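Local coordinates for protein polyphosphate kinase (Porphyromonas gingivalis, PDB 2O8R) that probably transfers the terminal phosphate of ATP reversibly onto a growing chain of inorganic polyphosphate, with magnesium as cofactor, at residues R12-W17 and E50-V55; L209-K214 and G298-L303; S335-I340 and I445-P450; T521-R526 and E610-S615. The protein carries 3 engineered substitutions. All blocks are in the same frame, centred on the assembly; numbering follows the deposited sequence.

Contact 1: residues R12-W17 and E50-V55. With SO4 (sulfate ion), chain C.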
loop_
_atom_site.group_PDB
_atom_site.type_symbol
_atom_site.label_atom_id
_atom_site.label_comp_id
_atom_site.label_asym_id
_atom_site.label_seq_id
_atom_site.Cartn_x
_atom_site.Cartn_y
_atom_site.Cartn_z
ATOM N N ARG A 12 12.263 -27.831 -24.774
ATOM C CA ARG A 12 11.017 -27.680 -24.029
ATOM C C ARG A 12 11.057 -26.322 -23.319
ATOM O O ARG A 12 12.116 -25.883 -22.869
ATOM C CB ARG A 12 10.867 -28.811 -23.027
ATOM C CG ARG A 12 10.985 -30.162 -23.683
ATOM C CD ARG A 12 10.713 -31.325 -22.747
ATOM N NE ARG A 12 11.114 -32.580 -23.383
ATOM C CZ ARG A 12 10.329 -33.332 -24.156
ATOM N NH1 ARG A 12 9.069 -32.976 -24.395
ATOM N NH2 ARG A 12 10.810 -34.448 -24.696
ATOM N N ARG A 13 9.923 -25.642 -23.237
ATOM C CA ARG A 13 9.932 -24.271 -22.734
ATOM C C ARG A 13 10.327 -24.164 -21.252
ATOM O O ARG A 13 11.110 -23.292 -20.882
ATOM C CB ARG A 13 8.624 -23.536 -23.056
ATOM C CG ARG A 13 7.353 -24.213 -22.585
ATOM C CD ARG A 13 6.164 -23.289 -22.762
ATOM N NE ARG A 13 6.191 -22.195 -21.793
ATOM C CZ ARG A 13 5.341 -21.172 -21.777
ATOM N NH1 ARG A 13 4.380 -21.083 -22.685
ATOM N NH2 ARG A 13 5.451 -20.231 -20.849
ATOM N N ASP A 14 9.820 -25.081 -20.432
ATOM C CA ASP A 14 10.105 -25.114 -18.995
ATOM C C ASP A 14 11.557 -25.436 -18.668
ATOM O O ASP A 14 12.130 -24.852 -17.756
ATOM C CB ASP A 14 9.175 -26.110 -18.301
ATOM C CG ASP A 14 7.714 -25.732 -18.456
ATOM O OD1 ASP A 14 7.374 -24.587 -18.111
ATOM O OD2 ASP A 14 6.913 -26.561 -18.935
HETATM N N MSE A 15 12.149 -26.361 -19.414
HETATM C CA MSE A 15 13.567 -26.634 -19.283
HETATM C C MSE A 15 14.344 -25.372 -19.619
HETATM O O MSE A 15 15.257 -24.968 -18.894
HETATM C CB MSE A 15 13.987 -27.769 -20.219
HETATM C CG MSE A 15 13.424 -29.136 -19.877
HETATM SE SE MSE A 15 13.219 -29.466 -17.956
HETATM C CE MSE A 15 11.277 -29.302 -17.817
ATOM N N SER A 16 13.954 -24.749 -20.723
ATOM C CA SER A 16 14.486 -23.468 -21.113
ATOM C C SER A 16 14.263 -22.443 -20.012
ATOM O O SER A 16 15.151 -21.653 -19.717
ATOM C CB SER A 16 13.846 -23.007 -22.417
ATOM O OG SER A 16 14.097 -21.640 -22.646
ATOM N N TRP A 17 13.098 -22.460 -19.377
ATOM C CA TRP A 17 12.873 -21.511 -18.290
ATOM C C TRP A 17 13.824 -21.766 -17.144
ATOM O O TRP A 17 14.450 -20.842 -16.645
ATOM C CB TRP A 17 11.445 -21.537 -17.766
ATOM C CG TRP A 17 11.207 -20.447 -16.763
ATOM C CD1 TRP A 17 10.780 -19.173 -17.024
ATOM C CD2 TRP A 17 11.394 -20.522 -15.346
ATOM N NE1 TRP A 17 10.686 -18.458 -15.864
ATOM C CE2 TRP A 17 11.057 -19.259 -14.815
ATOM C CE3 TRP A 17 11.819 -21.534 -14.473
ATOM C CZ2 TRP A 17 11.126 -18.976 -13.447
ATOM C CZ3 TRP A 17 11.882 -21.257 -13.120
ATOM C CH2 TRP A 17 11.540 -19.979 -12.618
ATOM N N GLU A 50 8.902 -19.485 -7.264
ATOM C CA GLU A 50 7.608 -19.512 -6.612
ATOM C C GLU A 50 6.521 -19.331 -7.662
ATOM O O GLU A 50 5.523 -20.045 -7.658
ATOM C CB GLU A 50 7.535 -18.429 -5.539
ATOM C CG GLU A 50 6.230 -18.385 -4.765
ATOM C CD GLU A 50 6.010 -19.599 -3.883
ATOM O OE1 GLU A 50 6.934 -20.000 -3.138
ATOM O OE2 GLU A 50 4.894 -20.148 -3.929
ATOM N N GLU A 51 6.748 -18.388 -8.572
ATOM C CA GLU A 51 5.826 -18.080 -9.663
ATOM C C GLU A 51 5.693 -19.261 -10.627
ATOM O O GLU A 51 4.587 -19.659 -10.981
ATOM C CB GLU A 51 6.306 -16.821 -10.398
ATOM C CG GLU A 51 5.449 -16.379 -11.578
ATOM C CD GLU A 51 4.174 -15.659 -11.167
ATOM O OE1 GLU A 51 4.070 -15.206 -10.006
ATOM O OE2 GLU A 51 3.269 -15.536 -12.018
ATOM N N PHE A 52 6.833 -19.817 -11.022
ATOM C CA PHE A 52 6.909 -21.023 -11.829
ATOM C C PHE A 52 6.093 -22.141 -11.215
ATOM O O PHE A 52 5.312 -22.788 -11.902
ATOM C CB PHE A 52 8.359 -21.469 -11.938
ATOM C CG PHE A 52 8.596 -22.601 -12.907
ATOM C CD1 PHE A 52 8.588 -22.377 -14.280
ATOM C CD2 PHE A 52 8.878 -23.886 -12.439
ATOM C CE1 PHE A 52 8.850 -23.414 -15.174
ATOM C CE2 PHE A 52 9.136 -24.929 -13.322
ATOM C CZ PHE A 52 9.125 -24.691 -14.695
ATOM N N TYR A 53 6.267 -22.378 -9.922
ATOM C CA TYR A 53 5.487 -23.419 -9.273
ATOM C C TYR A 53 3.978 -23.147 -9.328
ATOM O O TYR A 53 3.218 -24.022 -9.740
ATOM C CB TYR A 53 5.985 -23.693 -7.850
ATOM C CG TYR A 53 6.955 -24.852 -7.780
ATOM C CD1 TYR A 53 8.306 -24.678 -8.068
ATOM C CD2 TYR A 53 6.517 -26.132 -7.454
ATOM C CE1 TYR A 53 9.202 -25.742 -8.013
ATOM C CE2 TYR A 53 7.408 -27.203 -7.400
ATOM C CZ TYR A 53 8.748 -26.993 -7.677
ATOM O OH TYR A 53 9.624 -28.045 -7.633
ATOM N N THR A 54 3.541 -21.935 -8.978
ATOM C CA THR A 54 2.092 -21.696 -8.852
ATOM C C THR A 54 1.308 -21.624 -10.160
ATOM O O THR A 54 0.093 -21.801 -10.150
ATOM C CB THR A 54 1.720 -20.470 -7.971
ATOM O OG1 THR A 54 1.837 -19.263 -8.729
ATOM C CG2 THR A 54 2.581 -20.399 -6.729
ATOM N N VAL A 55 1.988 -21.372 -11.279
ATOM C CA VAL A 55 1.294 -21.331 -12.575
ATOM C C VAL A 55 1.690 -22.465 -13.536
ATOM O O VAL A 55 0.863 -22.986 -14.291
ATOM C CB VAL A 55 1.391 -19.935 -13.285
ATOM C CG1 VAL A 55 1.914 -18.862 -12.335
ATOM C CG2 VAL A 55 2.238 -19.998 -14.538
HETATM S S SO4 C . 6.807 -27.395 -24.471
HETATM O O1 SO4 C . 7.246 -26.319 -25.362
HETATM O O2 SO4 C . 7.725 -27.536 -23.338
HETATM O O3 SO4 C . 5.477 -27.091 -23.953
HETATM O O4 SO4 C . 6.785 -28.643 -25.233
#

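Contact 2: residues L209-K214 and G298-L303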
loop_
_atom_site.group_PDB
_atom_site.type_symbol
_atom_site.label_atom_id
_atom_site.label_comp_id
_atom_site.label_asym_id
_atom_site.label_seq_id
_atom_site.Cartn_x
_atom_site.Cartn_y
_atom_site.Cartn_z
ATOM N N LEU A 209 13.539 -14.657 12.333
ATOM C CA LEU A 209 12.431 -14.706 13.266
ATOM C C LEU A 209 12.184 -16.133 13.753
ATOM O O LEU A 209 12.039 -16.356 14.960
ATOM C CB LEU A 209 11.175 -14.144 12.609
ATOM C CG LEU A 209 10.003 -13.739 13.493
ATOM C CD1 LEU A 209 10.493 -12.965 14.704
ATOM C CD2 LEU A 209 9.007 -12.911 12.665
ATOM N N GLU A 210 12.170 -17.098 12.828
ATOM C CA GLU A 210 11.828 -18.486 13.185
ATOM C C GLU A 210 12.863 -19.128 14.095
ATOM O O GLU A 210 12.536 -20.030 14.860
ATOM C CB GLU A 210 11.559 -19.369 11.955
ATOM C CG GLU A 210 12.778 -19.687 11.083
ATOM C CD GLU A 210 12.996 -18.675 9.958
ATOM O OE1 GLU A 210 12.652 -17.484 10.133
ATOM O OE2 GLU A 210 13.525 -19.077 8.895
ATOM N N ASP A 211 14.104 -18.653 14.016
ATOM C CA ASP A 211 15.145 -19.109 14.923
ATOM C C ASP A 211 14.827 -18.691 16.366
ATOM O O ASP A 211 14.872 -19.508 17.281
ATOM C CB ASP A 211 16.514 -18.596 14.470
ATOM C CG ASP A 211 17.138 -19.459 13.376
ATOM O OD1 ASP A 211 16.633 -20.564 13.102
ATOM O OD2 ASP A 211 18.150 -19.030 12.792
ATOM N N ILE A 212 14.463 -17.430 16.556
ATOM C CA ILE A 212 14.069 -16.948 17.867
ATOM C C ILE A 212 12.947 -17.789 18.442
ATOM O O ILE A 212 13.026 -18.218 19.593
ATOM C CB ILE A 212 13.649 -15.470 17.849
ATOM C CG1 ILE A 212 14.769 -14.614 17.223
ATOM C CG2 ILE A 212 13.283 -15.010 19.296
ATOM C CD1 ILE A 212 14.295 -13.236 16.765
ATOM N N ILE A 213 11.917 -18.034 17.639
ATOM C CA ILE A 213 10.804 -18.870 18.077
ATOM C C ILE A 213 11.294 -20.258 18.533
ATOM O O ILE A 213 10.972 -20.708 19.630
ATOM C CB ILE A 213 9.704 -18.968 16.999
ATOM C CG1 ILE A 213 9.041 -17.593 16.812
ATOM C CG2 ILE A 213 8.666 -20.017 17.401
ATOM C CD1 ILE A 213 7.854 -17.575 15.857
ATOM N N LYS A 214 12.116 -20.898 17.710
ATOM C CA LYS A 214 12.713 -22.188 18.041
ATOM C C LYS A 214 13.392 -22.206 19.420
ATOM O O LYS A 214 13.298 -23.183 20.154
ATOM C CB LYS A 214 13.723 -22.586 16.961
ATOM C CG LYS A 214 13.099 -22.989 15.606
ATOM C CD LYS A 214 14.180 -23.533 14.686
ATOM C CE LYS A 214 13.635 -24.438 13.627
ATOM N NZ LYS A 214 14.757 -24.998 12.849
ATOM N N GLY A 298 16.831 -27.267 2.478
ATOM C CA GLY A 298 17.718 -26.780 3.520
ATOM C C GLY A 298 17.011 -26.290 4.760
ATOM O O GLY A 298 15.800 -26.461 4.923
ATOM N N ASN A 299 17.780 -25.662 5.635
ATOM C CA ASN A 299 17.318 -25.361 6.982
ATOM C C ASN A 299 16.478 -24.087 7.124
ATOM O O ASN A 299 15.778 -23.916 8.127
ATOM C CB ASN A 299 18.516 -25.306 7.913
ATOM C CG ASN A 299 18.142 -25.560 9.326
ATOM O OD1 ASN A 299 17.986 -24.626 10.106
ATOM N ND2 ASN A 299 17.973 -26.832 9.676
ATOM N N TYR A 300 16.566 -23.198 6.131
ATOM C CA TYR A 300 15.727 -21.993 6.066
ATOM C C TYR A 300 14.955 -21.949 4.755
ATOM O O TYR A 300 15.538 -22.141 3.690
ATOM C CB TYR A 300 16.562 -20.719 6.220
ATOM C CG TYR A 300 17.316 -20.670 7.514
ATOM C CD1 TYR A 300 16.700 -20.232 8.681
ATOM C CD2 TYR A 300 18.646 -21.085 7.580
ATOM C CE1 TYR A 300 17.396 -20.199 9.891
ATOM C CE2 TYR A 300 19.345 -21.058 8.775
ATOM C CZ TYR A 300 18.718 -20.610 9.926
ATOM O OH TYR A 300 19.414 -20.579 11.108
ATOM N N VAL A 301 13.647 -21.707 4.844
ATOM C CA VAL A 301 12.794 -21.657 3.661
ATOM C C VAL A 301 12.215 -20.263 3.408
ATOM O O VAL A 301 12.328 -19.359 4.241
ATOM C CB VAL A 301 11.641 -22.693 3.723
ATOM C CG1 VAL A 301 12.191 -24.107 3.890
ATOM C CG2 VAL A 301 10.656 -22.361 4.828
ATOM N N ASN A 302 11.587 -20.109 2.249
ATOM C CA ASN A 302 11.010 -18.838 1.828
ATOM C C ASN A 302 12.059 -17.742 1.754
ATOM O O ASN A 302 11.842 -16.620 2.208
ATOM C CB ASN A 302 9.882 -18.421 2.757
ATOM C CG ASN A 302 8.749 -17.784 2.022
ATOM O OD1 ASN A 302 7.909 -18.476 1.441
ATOM N ND2 ASN A 302 8.697 -16.457 2.049
ATOM N N LEU A 303 13.197 -18.078 1.159
ATOM C CA LEU A 303 14.342 -17.196 1.193
ATOM C C LEU A 303 14.261 -16.010 0.237
ATOM O O LEU A 303 15.243 -15.302 0.057
ATOM C CB LEU A 303 15.621 -17.981 0.974
ATOM C CG LEU A 303 16.049 -18.771 2.200
ATOM C CD1 LEU A 303 17.239 -19.630 1.829
ATOM C CD2 LEU A 303 16.406 -17.827 3.325
#

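Contact 3: residues S335-I340 and I445-P450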
loop_
_atom_site.group_PDB
_atom_site.type_symbol
_atom_site.label_atom_id
_atom_site.label_comp_id
_atom_site.label_asym_id
_atom_site.label_seq_id
_atom_site.Cartn_x
_atom_site.Cartn_y
_atom_site.Cartn_z
ATOM N N SER A 335 9.444 24.116 -25.386
ATOM C CA SER A 335 8.621 23.226 -24.582
ATOM C C SER A 335 8.837 21.831 -25.124
ATOM O O SER A 335 9.243 21.671 -26.281
ATOM C CB SER A 335 7.146 23.597 -24.685
ATOM O OG SER A 335 6.618 23.218 -25.944
ATOM N N LEU A 336 8.556 20.831 -24.292
ATOM C CA LEU A 336 8.782 19.437 -24.649
ATOM C C LEU A 336 8.019 19.035 -25.895
ATOM O O LEU A 336 8.583 18.392 -26.782
ATOM C CB LEU A 336 8.471 18.504 -23.481
ATOM C CG LEU A 336 9.538 18.550 -22.385
ATOM C CD1 LEU A 336 9.034 17.839 -21.163
ATOM C CD2 LEU A 336 10.888 17.961 -22.856
HETATM N N MSE A 337 6.761 19.452 -25.993
HETATM C CA MSE A 337 5.963 19.129 -27.177
HETATM C C MSE A 337 6.526 19.768 -28.431
HETATM O O MSE A 337 6.422 19.205 -29.521
HETATM C CB MSE A 337 4.529 19.578 -27.002
HETATM C CG MSE A 337 3.876 18.994 -25.806
HETATM SE SE MSE A 337 2.135 19.769 -25.675
HETATM C CE MSE A 337 1.175 18.506 -26.804
ATOM N N GLU A 338 7.121 20.945 -28.272
ATOM C CA GLU A 338 7.778 21.598 -29.381
ATOM C C GLU A 338 8.945 20.748 -29.837
ATOM O O GLU A 338 9.100 20.513 -31.026
ATOM C CB GLU A 338 8.222 23.011 -29.005
ATOM C CG GLU A 338 7.196 24.087 -29.329
ATOM C CD GLU A 338 7.295 24.585 -30.769
ATOM O OE1 GLU A 338 7.096 23.787 -31.717
ATOM O OE2 GLU A 338 7.581 25.787 -30.956
ATOM N N GLY A 339 9.736 20.258 -28.885
ATOM C CA GLY A 339 10.868 19.376 -29.179
ATOM C C GLY A 339 10.510 18.166 -30.022
ATOM O O GLY A 339 11.179 17.895 -31.020
ATOM N N ILE A 340 9.448 17.447 -29.637
ATOM C CA ILE A 340 9.036 16.238 -30.363
ATOM C C ILE A 340 8.433 16.571 -31.728
ATOM O O ILE A 340 8.502 15.762 -32.658
ATOM C CB ILE A 340 7.996 15.389 -29.596
ATOM C CG1 ILE A 340 8.068 15.614 -28.084
ATOM C CG2 ILE A 340 8.145 13.927 -29.965
ATOM C CD1 ILE A 340 8.854 14.597 -27.322
ATOM N N ILE A 445 -1.103 11.846 -27.906
ATOM C CA ILE A 445 -1.586 13.202 -27.679
ATOM C C ILE A 445 -2.041 13.782 -29.011
ATOM O O ILE A 445 -1.253 13.848 -29.949
ATOM C CB ILE A 445 -0.506 14.094 -27.058
ATOM C CG1 ILE A 445 -0.099 13.559 -25.693
ATOM C CG2 ILE A 445 -1.027 15.485 -26.873
ATOM C CD1 ILE A 445 1.300 13.917 -25.331
ATOM N N LEU A 446 -3.311 14.187 -29.094
ATOM C CA LEU A 446 -3.863 14.717 -30.346
ATOM C C LEU A 446 -4.147 16.224 -30.283
ATOM O O LEU A 446 -4.715 16.740 -29.310
ATOM C CB LEU A 446 -5.122 13.950 -30.769
ATOM C CG LEU A 446 -5.002 12.463 -31.130
ATOM C CD1 LEU A 446 -6.384 11.859 -31.276
ATOM C CD2 LEU A 446 -4.157 12.200 -32.391
ATOM N N TYR A 447 -3.735 16.922 -31.334
ATOM C CA TYR A 447 -3.979 18.342 -31.449
ATOM C C TYR A 447 -5.332 18.600 -32.085
ATOM O O TYR A 447 -5.843 17.747 -32.816
ATOM C CB TYR A 447 -2.901 18.977 -32.307
ATOM C CG TYR A 447 -1.550 19.030 -31.639
ATOM C CD1 TYR A 447 -1.400 19.556 -30.362
ATOM C CD2 TYR A 447 -0.416 18.584 -32.299
ATOM C CE1 TYR A 447 -0.154 19.613 -29.757
ATOM C CE2 TYR A 447 0.834 18.637 -31.707
ATOM C CZ TYR A 447 0.964 19.147 -30.438
ATOM O OH TYR A 447 2.220 19.188 -29.865
ATOM N N HIS A 448 -5.912 19.766 -31.795
ATOM C CA HIS A 448 -7.083 20.242 -32.527
ATOM C C HIS A 448 -6.671 20.465 -33.980
ATOM O O HIS A 448 -5.657 21.112 -34.256
ATOM C CB HIS A 448 -7.603 21.551 -31.945
ATOM C CG HIS A 448 -8.345 21.398 -30.654
ATOM N ND1 HIS A 448 -7.920 21.983 -29.478
ATOM C CD2 HIS A 448 -9.499 20.754 -30.356
ATOM C CE1 HIS A 448 -8.775 21.698 -28.511
ATOM N NE2 HIS A 448 -9.741 20.952 -29.018
ATOM N N THR A 449 -7.443 19.894 -34.898
ATOM C CA THR A 449 -7.200 20.012 -36.332
ATOM C C THR A 449 -8.550 20.212 -37.010
ATOM O O THR A 449 -9.555 19.719 -36.505
ATOM C CB THR A 449 -6.543 18.735 -36.899
ATOM O OG1 THR A 449 -7.314 17.584 -36.520
ATOM C CG2 THR A 449 -5.106 18.590 -36.398
ATOM N N PRO A 450 -8.580 20.947 -38.143
ATOM C CA PRO A 450 -9.752 21.242 -38.980
ATOM C C PRO A 450 -10.989 20.315 -38.896
ATOM O O PRO A 450 -11.871 20.562 -38.064
ATOM C CB PRO A 450 -9.149 21.254 -40.385
ATOM C CG PRO A 450 -7.750 21.819 -40.163
ATOM C CD PRO A 450 -7.384 21.608 -38.699
#

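Contact 4: residues T521-R526 and E610-S615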
loop_
_atom_site.group_PDB
_atom_site.type_symbol
_atom_site.label_atom_id
_atom_site.label_comp_id
_atom_site.label_asym_id
_atom_site.label_seq_id
_atom_site.Cartn_x
_atom_site.Cartn_y
_atom_site.Cartn_z
ATOM N N THR A 521 7.292 -12.218 -41.252
ATOM C CA THR A 521 7.602 -13.170 -42.329
ATOM C C THR A 521 8.278 -12.504 -43.547
ATOM O O THR A 521 9.309 -12.970 -44.033
ATOM C CB THR A 521 6.347 -13.933 -42.787
ATOM O OG1 THR A 521 5.908 -14.798 -41.736
ATOM C CG2 THR A 521 6.651 -14.785 -44.009
ATOM N N ASN A 522 7.702 -11.409 -44.026
ATOM C CA ASN A 522 8.280 -10.681 -45.146
ATOM C C ASN A 522 9.707 -10.226 -44.884
ATOM O O ASN A 522 10.594 -10.478 -45.699
ATOM C CB ASN A 522 7.408 -9.483 -45.502
ATOM C CG ASN A 522 5.992 -9.881 -45.823
ATOM O OD1 ASN A 522 5.727 -11.018 -46.227
ATOM N ND2 ASN A 522 5.063 -8.953 -45.625
ATOM N N LEU A 523 9.908 -9.563 -43.745
ATOM C CA LEU A 523 11.225 -9.095 -43.310
ATOM C C LEU A 523 12.284 -10.212 -43.256
ATOM O O LEU A 523 13.407 -10.023 -43.735
ATOM C CB LEU A 523 11.119 -8.411 -41.942
ATOM C CG LEU A 523 10.410 -7.059 -41.835
ATOM C CD1 LEU A 523 9.856 -6.834 -40.428
ATOM C CD2 LEU A 523 11.332 -5.913 -42.225
ATOM N N ILE A 524 11.931 -11.364 -42.678
ATOM C CA ILE A 524 12.865 -12.487 -42.601
ATOM C C ILE A 524 13.142 -13.054 -43.983
ATOM O O ILE A 524 14.294 -13.340 -44.329
ATOM C CB ILE A 524 12.349 -13.627 -41.703
ATOM C CG1 ILE A 524 12.247 -13.154 -40.249
ATOM C CG2 ILE A 524 13.285 -14.825 -41.800
ATOM C CD1 ILE A 524 11.526 -14.119 -39.321
ATOM N N GLU A 525 12.072 -13.210 -44.762
ATOM C CA GLU A 525 12.165 -13.716 -46.118
ATOM C C GLU A 525 13.086 -12.853 -46.973
ATOM O O GLU A 525 13.923 -13.374 -47.713
ATOM C CB GLU A 525 10.791 -13.791 -46.772
ATOM C CG GLU A 525 9.984 -15.022 -46.431
ATOM C CD GLU A 525 10.705 -16.323 -46.721
ATOM O OE1 GLU A 525 11.629 -16.360 -47.565
ATOM O OE2 GLU A 525 10.325 -17.331 -46.100
ATOM N N ARG A 526 12.939 -11.536 -46.856
ATOM C CA ARG A 526 13.757 -10.603 -47.620
ATOM C C ARG A 526 15.251 -10.830 -47.418
ATOM O O ARG A 526 16.037 -10.672 -48.359
ATOM C CB ARG A 526 13.390 -9.166 -47.290
ATOM C CG ARG A 526 14.256 -8.148 -48.003
ATOM C CD ARG A 526 13.640 -6.792 -47.970
ATOM N NE ARG A 526 13.615 -6.263 -46.617
ATOM C CZ ARG A 526 13.317 -5.008 -46.315
ATOM N NH1 ARG A 526 13.032 -4.144 -47.281
ATOM N NH2 ARG A 526 13.315 -4.618 -45.049
ATOM N N GLU A 610 16.664 -1.793 -41.208
ATOM C CA GLU A 610 15.372 -1.431 -40.616
ATOM C C GLU A 610 15.330 -1.890 -39.173
ATOM O O GLU A 610 15.639 -3.043 -38.865
ATOM C CB GLU A 610 14.209 -2.027 -41.408
ATOM C CG GLU A 610 14.112 -1.452 -42.819
ATOM C CD GLU A 610 12.948 -1.995 -43.628
ATOM O OE1 GLU A 610 12.012 -2.581 -43.050
ATOM O OE2 GLU A 610 12.968 -1.825 -44.864
ATOM N N VAL A 611 14.977 -0.977 -38.280
ATOM C CA VAL A 611 14.937 -1.305 -36.866
ATOM C C VAL A 611 13.536 -1.153 -36.299
ATOM O O VAL A 611 12.884 -0.122 -36.492
ATOM C CB VAL A 611 15.929 -0.461 -36.065
ATOM C CG1 VAL A 611 15.852 -0.802 -34.583
ATOM C CG2 VAL A 611 17.338 -0.674 -36.598
ATOM N N PHE A 612 13.070 -2.192 -35.607
ATOM C CA PHE A 612 11.776 -2.121 -34.944
ATOM C C PHE A 612 11.891 -2.187 -33.434
ATOM O O PHE A 612 12.753 -2.876 -32.891
ATOM C CB PHE A 612 10.855 -3.221 -35.433
ATOM C CG PHE A 612 10.465 -3.089 -36.868
ATOM C CD1 PHE A 612 9.298 -2.426 -37.222
ATOM C CD2 PHE A 612 11.259 -3.633 -37.867
ATOM C CE1 PHE A 612 8.931 -2.304 -38.550
ATOM C CE2 PHE A 612 10.905 -3.513 -39.190
ATOM C CZ PHE A 612 9.738 -2.850 -39.531
ATOM N N ILE A 613 11.004 -1.449 -32.778
ATOM C CA ILE A 613 10.836 -1.458 -31.333
ATOM C C ILE A 613 9.495 -2.133 -31.057
ATOM O O ILE A 613 8.477 -1.737 -31.649
ATOM C CB ILE A 613 10.852 0.002 -30.802
ATOM C CG1 ILE A 613 12.279 0.423 -30.489
ATOM C CG2 ILE A 613 9.985 0.207 -29.563
ATOM C CD1 ILE A 613 12.390 1.891 -30.194
ATOM N N SER A 614 9.480 -3.160 -30.197
ATOM C CA SER A 614 8.216 -3.869 -29.948
ATOM C C SER A 614 7.732 -4.010 -28.514
ATOM O O SER A 614 8.501 -3.929 -27.558
ATOM C CB SER A 614 8.217 -5.248 -30.600
ATOM O OG SER A 614 6.893 -5.767 -30.607
ATOM N N SER A 615 6.428 -4.233 -28.394
ATOM C CA SER A 615 5.797 -4.596 -27.132
ATOM C C SER A 615 5.763 -6.108 -26.963
ATOM O O SER A 615 5.601 -6.607 -25.857
ATOM C CB SER A 615 4.371 -4.047 -27.072
ATOM O OG SER A 615 3.529 -4.753 -27.961
#

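Contact 1: residues R12-W17 and E50-V55
The carboxylate of D14 is gripped from the other helix while it rests against F52. Its OD1 lies 3.5 Å from F52 CE1 and takes a salt bridge from R56, and OD2 accepts from H60, so this buried charge is answered by residues one to two turns beyond F52. The ring of F52 lies over one face of the W17 indole. The two make an offset stack, the phenyl and the six-membered ring of W17 only 9° from parallel with centroids 4.3 Å apart. F52 CB adds a CH-pi contact over the same indole, 3.9 Å from that centroid. W17 reaches across because its CG stands anti to the backbone N (chi1 -173°). Just after the N-cap residue R12, the amide of R13 donates to O2 of a sulfate probably from the crystallisation liquor (2.9 Å, N to O). Helix 13-29 packs on helix 35-63 in the N-terminal domain, with W17 touching N48, a predicted ATP-binding residue, and F52 also meeting I87 of helix 83-112.

Contact 2: residues L209-K214 and G298-L303
N299 comes first, and it meets the helix loosely: its OD1 stands 4.3 Å from K214 NZ, beyond hydrogen-bonding distance. Y300 does most of the work. Its chi1 of -59° sets CG beside the backbone N and lets the phenol reach helix 209-214, where OH comes 2.6 Å from D211 OD2. T119 OG1 also lies within reach of that hydroxyl, a weaker partner, and F208 stacks on the phenol. The carboxylate of D211 is turned 68° from the ring and comes at its edge. A second carboxylate sits at the same rim, E210 OE2 being 3.4 Å from Y300 CD1 near the ring plane. V301 carries the chain on, and its carbonyl accepts from R191, which also makes the salt bridge to E210 OE2, so a single guanidinium holds both segments. In this way the loop after strand 294-297 is laid against the short helix of the middle domain. With two acidic groups along the C-H and O-H rim of one tyrosine, the contact is electrostatic rather than greasy, and the arginine probably offsets part of the negative charge gathered there.

Contact 3: residues S335-I340 and I445-P450
M337, a selenomethionine, runs out from its helix with CG anti to the carbonyl carbon (chi1 -57°) and then bends at the last torsion (chi3 88°), which lays its CE methyl against both I445 and Y447. That methyl is 3.3 Å from Y447 OH and also touches the neighbouring ring carbon CE1. On the I445 side, M337 CE comes 3.7 Å from I445 CG2. The M337 and Y447 side chains run past one another in opposite directions, M337 CB passing close to the phenol oxygen. I445 and Y447 project from the same face of strand 442-447, with L446 on the other; the strand lies between 370-377 and 457-462, antiparallel to both, in the mixed sheet of the first PLD-like C-terminal domain. The short helix 336-342 covers this face together with helix 355-365, whose L360 touches both M337 and I445. At the helix start S335 is the N-cap, its OG accepting from E338 N (3.3 Å), and the carboxylate of E363 takes the amide hydrogens of L336 and M337.

Contact 4: residues T521-R526 and E610-S615
The guanidinium of R526 presents its edge to E610, whose OE2 lies close to the guanidinium plane; the two flat groups are turned 75° against each other, and the arginine meets that oxygen from well above the plane of the carboxylate. NH2 makes the main bond of this salt bridge, 2.8 Å to E610 OE2 at 162°, and NH1 adds a weak one to the same oxygen at 3.4 Å. Both bonds end on OE2, though R526 NH2 also passes E610 OE1 at 3.1 Å, so this is not the side-by-side pairing of two nitrogens with two oxygens. R526 starts with CG anti to the backbone N and bends at chi3, whereas E610 is extended beyond CG, and the two cross at about a right angle. Helix 516-532 here packs against the large mixed sheet of the second PLD-like C-terminal domain. Its axis and that of strand 610-614 come within 12.0 Å of each other and run roughly antiparallel, at 149°. Strand 610-614 lies between 600-603 and 629-632, and on the far side V611 meets helix 636-651, so the sheet is covered by helix on both faces. Beside the salt bridge L523 fills in the apolar part: its CD1 comes 3.7 Å from F612 CE2, and its CD2 lies 3.5 Å from E610 OE1. F603, on the neighbouring strand, touches both L523 and I524.

Each contact falls in a different domain: N-terminal, middle, and the first and second C-terminal. Contacts 1 and 2 come closest, their nearest atoms about 5 Å apart with no direct touch, and K233 bridges them by meeting E50 of the first and N302 of the second. Contact 1 is nearest the predicted ATP site: W17 is about 4 Å from N48 and about 8 Å from R570, side chain to side chain, so its stack adjoins residues of two domains. Contacts 3 and 4, centres 29 Å apart, both pack a helix on a sheet, away from the predicted nucleotide, metal and phosphohistidine residues. Contact 2 lies on the other side of the chain's centre, about 57 Å from contact 3, centre to centre.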